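Local coordinates for redox-sensing transcriptional repressor rex (Thermoanaerobacter ethanolicus, PDB 3WGH), which probably senses the cellular NADH/NAD(+) ratio through a Rossmann-type nucleotide-binding domain and represses transcription accordingly, as a DNA-binding homodimer, at residues N86-G91 with N145-G150; K113-I118 with R128-M133. One frame throughout, in Å; residues are numbered along the deposited sequence.

Interaction 1: N86-G91 with N145-G150. With NAI (1,4-dihydronicotinamide adenine dinucleotide), chain I.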
# COMPACT_ATOMS: atom_id res chain seq x y z
N ASN B 86 -4.58 2.76 -20.39
CA ASN B 86 -3.61 1.81 -20.91
C ASN B 86 -2.36 1.81 -20.06
O ASN B 86 -1.73 2.87 -19.88
CB ASN B 86 -3.27 2.15 -22.37
CG ASN B 86 -4.47 2.00 -23.31
OD1 ASN B 86 -5.38 1.17 -23.09
ND2 ASN B 86 -4.46 2.79 -24.37
N THR B 87 -2.06 0.65 -19.47
CA THR B 87 -0.90 0.48 -18.59
C THR B 87 0.19 -0.43 -19.13
O THR B 87 -0.08 -1.35 -19.95
CB THR B 87 -1.32 -0.02 -17.16
OG1 THR B 87 -1.61 -1.43 -17.19
CG2 THR B 87 -2.58 0.68 -16.72
N ILE B 88 1.43 -0.19 -18.67
CA ILE B 88 2.48 -1.20 -18.86
C ILE B 88 3.23 -1.40 -17.54
O ILE B 88 3.22 -0.51 -16.68
CB ILE B 88 3.52 -0.79 -19.95
CG1 ILE B 88 4.26 0.45 -19.48
CG2 ILE B 88 2.88 -0.67 -21.34
CD1 ILE B 88 5.14 1.17 -20.53
N ILE B 89 3.89 -2.55 -17.41
CA ILE B 89 4.68 -2.88 -16.21
C ILE B 89 6.09 -2.99 -16.68
O ILE B 89 6.35 -3.63 -17.73
CB ILE B 89 4.21 -4.20 -15.58
CG1 ILE B 89 2.84 -3.95 -14.93
CG2 ILE B 89 5.21 -4.76 -14.48
CD1 ILE B 89 2.16 -5.23 -14.46
N ILE B 90 6.98 -2.28 -16.00
CA ILE B 90 8.43 -2.40 -16.23
C ILE B 90 8.98 -3.21 -15.11
O ILE B 90 8.87 -2.82 -13.93
CB ILE B 90 9.14 -1.00 -16.18
CG1 ILE B 90 8.32 0.02 -16.96
CG2 ILE B 90 10.60 -1.06 -16.71
CD1 ILE B 90 8.14 -0.40 -18.34
N GLY B 91 9.61 -4.33 -15.46
CA GLY B 91 10.08 -5.31 -14.48
C GLY B 91 9.13 -6.50 -14.35
O GLY B 91 8.08 -6.43 -13.71
N ASN B 145 1.13 2.73 -28.67
CA ASN B 145 -0.01 2.14 -27.98
C ASN B 145 -0.74 3.13 -27.05
O ASN B 145 -1.63 2.77 -26.27
CB ASN B 145 0.44 0.87 -27.27
CG ASN B 145 0.89 -0.24 -28.26
OD1 ASN B 145 0.05 -0.90 -28.86
ND2 ASN B 145 2.20 -0.41 -28.44
N LYS B 146 -0.39 4.41 -27.16
CA LYS B 146 -0.98 5.42 -26.31
C LYS B 146 -0.98 5.00 -24.81
O LYS B 146 -1.99 5.05 -24.12
CB LYS B 146 -2.41 5.77 -26.82
CG LYS B 146 -2.46 6.50 -28.22
CD LYS B 146 -1.66 5.73 -29.30
CE LYS B 146 -1.93 6.16 -30.76
NZ LYS B 146 -3.40 6.26 -31.10
N ILE B 147 0.16 4.59 -24.29
CA ILE B 147 0.22 4.14 -22.90
C ILE B 147 0.08 5.32 -21.95
O ILE B 147 0.81 6.30 -22.09
CB ILE B 147 1.49 3.33 -22.59
CG1 ILE B 147 1.61 2.11 -23.56
CG2 ILE B 147 1.48 2.89 -21.09
CD1 ILE B 147 0.38 1.15 -23.54
N ASP B 148 -0.83 5.21 -20.99
CA ASP B 148 -1.07 6.26 -19.99
C ASP B 148 -0.23 6.11 -18.70
O ASP B 148 0.33 7.10 -18.16
CB ASP B 148 -2.52 6.24 -19.58
CG ASP B 148 -3.46 6.66 -20.69
OD1 ASP B 148 -3.20 7.75 -21.29
OD2 ASP B 148 -4.43 5.87 -20.98
N ILE B 149 -0.20 4.89 -18.18
CA ILE B 149 0.47 4.62 -16.91
C ILE B 149 1.62 3.63 -17.08
O ILE B 149 1.41 2.54 -17.60
CB ILE B 149 -0.51 4.07 -15.88
CG1 ILE B 149 -1.74 4.99 -15.81
CG2 ILE B 149 0.22 3.77 -14.50
CD1 ILE B 149 -2.88 4.50 -14.95
N GLY B 150 2.77 3.96 -16.49
CA GLY B 150 3.87 2.99 -16.32
C GLY B 150 3.99 2.56 -14.84
O GLY B 150 4.05 3.40 -13.92
PA NAI I . 12.96 -8.89 -8.77
O1A NAI I . 14.45 -8.93 -8.81
O2A NAI I . 12.12 -10.12 -8.61
O5B NAI I . 12.47 -8.25 -10.15
C5B NAI I . 13.12 -7.14 -10.78
C4B NAI I . 12.98 -7.37 -12.29
O4B NAI I . 13.38 -6.18 -12.92
C3B NAI I . 13.95 -8.46 -12.80
O3B NAI I . 13.26 -9.28 -13.75
C2B NAI I . 15.00 -7.69 -13.58
O2B NAI I . 15.49 -8.36 -14.74
C1B NAI I . 14.16 -6.53 -14.08
N9A NAI I . 14.93 -5.32 -14.43
C8A NAI I . 16.11 -4.93 -13.89
N7A NAI I . 16.41 -3.74 -14.48
C5A NAI I . 15.46 -3.44 -15.39
C6A NAI I . 15.23 -2.40 -16.29
N6A NAI I . 16.11 -1.38 -16.35
N1A NAI I . 14.11 -2.37 -17.06
C2A NAI I . 13.25 -3.38 -17.03
N3A NAI I . 13.48 -4.41 -16.21
C4A NAI I . 14.54 -4.44 -15.36
O3 NAI I . 12.58 -7.76 -7.65
PN NAI I . 11.13 -7.63 -6.98
O1N NAI I . 11.23 -8.40 -5.71
O2N NAI I . 10.16 -7.93 -8.12
O5D NAI I . 11.01 -6.05 -6.61
C5D NAI I . 10.85 -5.04 -7.62
C4D NAI I . 10.98 -3.70 -6.91
O4D NAI I . 9.90 -3.46 -5.98
C3D NAI I . 12.28 -3.62 -6.11
O3D NAI I . 12.76 -2.29 -6.31
C2D NAI I . 11.83 -3.77 -4.68
O2D NAI I . 12.81 -3.18 -3.80
C1D NAI I . 10.46 -3.08 -4.72
N1N NAI I . 9.53 -3.41 -3.62
C2N NAI I . 8.88 -2.37 -3.01
C3N NAI I . 8.06 -2.53 -1.97
C7N NAI I . 7.36 -1.32 -1.45
O7N NAI I . 6.81 -1.27 -0.35
N7N NAI I . 7.25 -0.31 -2.32
C4N NAI I . 7.79 -3.92 -1.40
C5N NAI I . 8.56 -5.00 -2.14
C6N NAI I . 9.34 -4.72 -3.19
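Asn86 and Asp148 grip each other near one end of the pairing between two parallel segments. The backbone N of Asn86 gives its hydrogen to Asp148 OD2 (3.2 Å), met on the anti side of the carboxylate, while the carbonyl O of Asn86 takes two amides at once, Asp148 N at 2.7 Å and Ile149 N at 3.1 Å. An aspartate suits this place because its carboxylate can accept the Asn86 amide while its own N-H goes to Asn86 O. With CG anti to the carbonyl carbon (chi1 -64°), the Asn86 side chain reaches back along the other segment, and its ND2 makes a weak hydrogen bond to Lys146 O. Further on, Ile88 N bonds to Ile149 O at 2.9 Å, a nearly straight approach to the carbonyl, and the same oxygen receives a CA-H...O contact from Thr87.

The apolar contacts fall on both sheet faces. On one, Ile88 and Ile147 cross at about a right angle, Ile88 CG2 lying 3.8 Å from Ile147 CG1; on the other, Thr87 and Ile149 lie side by side. Beta-branched Thr and Ile suit extended backbone.

Strand 85-90 lies between 149-152 and 110-117. Helix 138-144 covers Ile88, while Ile149 packs on Val202 of the second subunit. Gly91, whose positive phi would jam a CB against the preceding carbonyl O, starts the glycine-rich turn toward helix 94-100, as in Rossmann folds.

Interaction 2: K113-I118 with R128-M133. With NAI (1,4-dihydronicotinamide adenine dinucleotide), chain I.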
# COMPACT_ATOMS: atom_id res chain seq x y z
N LYS B 113 -1.25 -3.57 -21.25
CA LYS B 113 -0.95 -3.64 -22.66
C LYS B 113 0.41 -4.30 -22.94
O LYS B 113 0.61 -4.84 -24.01
CB LYS B 113 -1.01 -2.26 -23.32
CG LYS B 113 -2.37 -1.58 -23.33
CD LYS B 113 -3.36 -2.20 -24.30
CE LYS B 113 -3.10 -1.67 -25.73
NZ LYS B 113 -3.00 -0.13 -25.81
N GLY B 114 1.37 -4.20 -22.02
CA GLY B 114 2.63 -4.88 -22.24
C GLY B 114 3.45 -4.95 -20.96
O GLY B 114 3.16 -4.22 -19.99
N ILE B 115 4.43 -5.85 -20.94
CA ILE B 115 5.29 -6.01 -19.78
C ILE B 115 6.71 -6.16 -20.28
O ILE B 115 6.92 -6.84 -21.28
CB ILE B 115 4.85 -7.18 -18.87
CG1 ILE B 115 5.76 -7.27 -17.65
CG2 ILE B 115 4.94 -8.50 -19.61
CD1 ILE B 115 5.06 -7.87 -16.41
N PHE B 116 7.65 -5.47 -19.63
CA PHE B 116 8.97 -5.22 -20.18
C PHE B 116 9.99 -5.64 -19.17
O PHE B 116 9.77 -5.51 -17.97
CB PHE B 116 9.13 -3.75 -20.57
CG PHE B 116 8.16 -3.34 -21.67
CD1 PHE B 116 8.54 -3.47 -23.04
CD2 PHE B 116 6.87 -2.97 -21.36
CE1 PHE B 116 7.61 -3.14 -24.07
CE2 PHE B 116 5.95 -2.61 -22.36
CZ PHE B 116 6.31 -2.76 -23.72
N ASP B 117 11.07 -6.27 -19.65
CA ASP B 117 12.18 -6.68 -18.77
C ASP B 117 13.51 -6.59 -19.52
O ASP B 117 13.50 -6.46 -20.75
CB ASP B 117 11.95 -8.10 -18.22
CG ASP B 117 12.69 -8.34 -16.89
OD1 ASP B 117 12.06 -8.28 -15.80
OD2 ASP B 117 13.93 -8.51 -16.92
N ILE B 118 14.63 -6.50 -18.80
CA ILE B 118 15.94 -6.56 -19.50
C ILE B 118 16.49 -8.00 -19.58
O ILE B 118 17.57 -8.20 -20.09
CB ILE B 118 17.08 -5.78 -18.80
CG1 ILE B 118 17.18 -6.16 -17.32
CG2 ILE B 118 17.02 -4.32 -19.05
CD1 ILE B 118 18.19 -5.32 -16.58
N ARG B 128 -1.15 -13.55 -18.34
CA ARG B 128 -2.47 -13.33 -18.95
C ARG B 128 -2.34 -13.40 -20.46
O ARG B 128 -1.96 -14.42 -21.03
CB ARG B 128 -3.07 -11.98 -18.55
CG ARG B 128 -2.65 -11.42 -17.19
CD ARG B 128 -3.80 -11.45 -16.18
NE ARG B 128 -3.92 -12.76 -15.54
CZ ARG B 128 -4.92 -13.62 -15.76
NH1 ARG B 128 -4.93 -14.79 -15.13
NH2 ARG B 128 -5.91 -13.31 -16.60
N ASP B 129 -2.62 -12.28 -21.11
CA ASP B 129 -2.64 -12.25 -22.57
C ASP B 129 -1.44 -11.48 -23.12
O ASP B 129 -1.44 -11.09 -24.29
CB ASP B 129 -3.96 -11.66 -23.08
CG ASP B 129 -4.40 -10.42 -22.31
OD1 ASP B 129 -4.73 -9.39 -22.94
OD2 ASP B 129 -4.40 -10.47 -21.05
N VAL B 130 -0.46 -11.20 -22.28
CA VAL B 130 0.65 -10.36 -22.72
C VAL B 130 1.92 -11.16 -22.66
O VAL B 130 1.98 -12.12 -21.93
CB VAL B 130 0.75 -9.00 -21.95
CG1 VAL B 130 -0.50 -8.19 -22.20
CG2 VAL B 130 0.97 -9.20 -20.47
N GLU B 131 2.88 -10.80 -23.50
CA GLU B 131 4.17 -11.48 -23.51
C GLU B 131 5.22 -10.49 -23.05
O GLU B 131 5.18 -9.33 -23.45
CB GLU B 131 4.51 -11.96 -24.94
CG GLU B 131 4.31 -13.48 -25.16
CD GLU B 131 4.72 -13.96 -26.55
OE1 GLU B 131 4.57 -13.19 -27.51
OE2 GLU B 131 5.16 -15.13 -26.68
N VAL B 132 6.17 -10.96 -22.24
CA VAL B 132 7.27 -10.11 -21.80
C VAL B 132 8.13 -9.72 -22.98
O VAL B 132 8.60 -10.57 -23.75
CB VAL B 132 8.16 -10.76 -20.71
CG1 VAL B 132 9.38 -9.91 -20.45
CG2 VAL B 132 7.38 -11.03 -19.45
N MET B 133 8.36 -8.42 -23.08
CA MET B 133 9.13 -7.87 -24.18
C MET B 133 10.35 -7.23 -23.60
O MET B 133 10.40 -7.01 -22.39
CB MET B 133 8.31 -6.82 -24.94
CG MET B 133 7.20 -7.43 -25.76
SD MET B 133 6.10 -6.13 -26.40
CE MET B 133 7.16 -5.21 -27.55
PA NAI I . 12.96 -8.89 -8.77
O1A NAI I . 14.45 -8.93 -8.81
O2A NAI I . 12.12 -10.12 -8.61
O5B NAI I . 12.47 -8.25 -10.15
C5B NAI I . 13.12 -7.14 -10.78
C4B NAI I . 12.98 -7.37 -12.29
O4B NAI I . 13.38 -6.18 -12.92
C3B NAI I . 13.95 -8.46 -12.80
O3B NAI I . 13.26 -9.28 -13.75
C2B NAI I . 15.00 -7.69 -13.58
O2B NAI I . 15.49 -8.36 -14.74
C1B NAI I . 14.16 -6.53 -14.08
N9A NAI I . 14.93 -5.32 -14.43
C8A NAI I . 16.11 -4.93 -13.89
N7A NAI I . 16.41 -3.74 -14.48
C5A NAI I . 15.46 -3.44 -15.39
C6A NAI I . 15.23 -2.40 -16.29
N6A NAI I . 16.11 -1.38 -16.35
N1A NAI I . 14.11 -2.37 -17.06
C2A NAI I . 13.25 -3.38 -17.03
N3A NAI I . 13.48 -4.41 -16.21
C4A NAI I . 14.54 -4.44 -15.36
O3 NAI I . 12.58 -7.76 -7.65
PN NAI I . 11.13 -7.63 -6.98
O1N NAI I . 11.23 -8.40 -5.71
O2N NAI I . 10.16 -7.93 -8.12
O5D NAI I . 11.01 -6.05 -6.61
C5D NAI I . 10.85 -5.04 -7.62
C4D NAI I . 10.98 -3.70 -6.91
O4D NAI I . 9.90 -3.46 -5.98
C3D NAI I . 12.28 -3.62 -6.11
O3D NAI I . 12.76 -2.29 -6.31
C2D NAI I . 11.83 -3.77 -4.68
O2D NAI I . 12.81 -3.18 -3.80
C1D NAI I . 10.46 -3.08 -4.72
N1N NAI I . 9.53 -3.41 -3.62
C2N NAI I . 8.88 -2.37 -3.01
C3N NAI I . 8.06 -2.53 -1.97
C7N NAI I . 7.36 -1.32 -1.45
O7N NAI I . 6.81 -1.27 -0.35
N7N NAI I . 7.25 -0.31 -2.32
C4N NAI I . 7.79 -3.92 -1.40
C5N NAI I . 8.56 -5.00 -2.14
C6N NAI I . 9.34 -4.72 -3.19
O HOH W 1 4.50 -6.98 -23.65
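Asp117 packs its CB on Val132 near the end of strand 110-117 and turns its carboxylate to the dinucleotide. That CB rests 3.9 Å from Val132 CG1. From there CG extends anti to the backbone N (chi1 -155°), carrying the carboxylate to the adenosine ribose. OD1 accepts from NAI O3B at 2.6 Å and OD2 from NAI O2B at 2.7 Å. Each oxygen also has a backbone N-H, OD1 from Ala92 in the turn after 85-90 and OD2 from Asn119 just past the strand. An acid here suits a free diol and would probably disfavour a phosphorylated ribose, consistent with NAD(H) as ligand.

The backbone ladder brings it there: Met133 N bonds to Ile115 O at 2.8 Å, in the carbonyl plane, and Asp117 N to Met133 O at 2.9 Å. Toward their N-terminal ends the strands are farther apart, and a water accepts from Ile115 N at 2.9 Å. Ile115 CG2 meets Val132 CG2 (3.5 Å) and Val130 CG2 on one face. On the other, the flexible Met133 chain bends beside Phe116, its SD 5.0 Å from the Phe116 ring centroid in an oblique Met-aromatic contact; Gly114, lacking a CB, leaves room for that ring.

Strand 130-134 flanks 110-117, whose other neighbour is 85-90. Helix 138-144 lies over the Phe116 and Met133 face, where Phe141 meets the Phe116 ring edge-to-face.

How the interactions relate
Interactions 1 and 2 have centres 10 Å apart in one mixed sheet of the nucleotide-binding domain. Along the chain, 86-91 comes first, then both segments of interaction 2, and finally 145-150. Across the sheet the order is instead 130-134, 110-117, 85-90, 149-152, all parallel, so neighbours 85-90 and 110-117 join the two contacts through probable backbone bonds such as Gly91 N to Phe116 O. Helix 138-144 covers side chains of both. The C-terminal ends of 85-90 and 110-117 lie together at NAI, placing the glycine-rich turn beside the acidic strand end that holds the adenosine ribose, the classic Rossmann arrangement for dinucleotide binding.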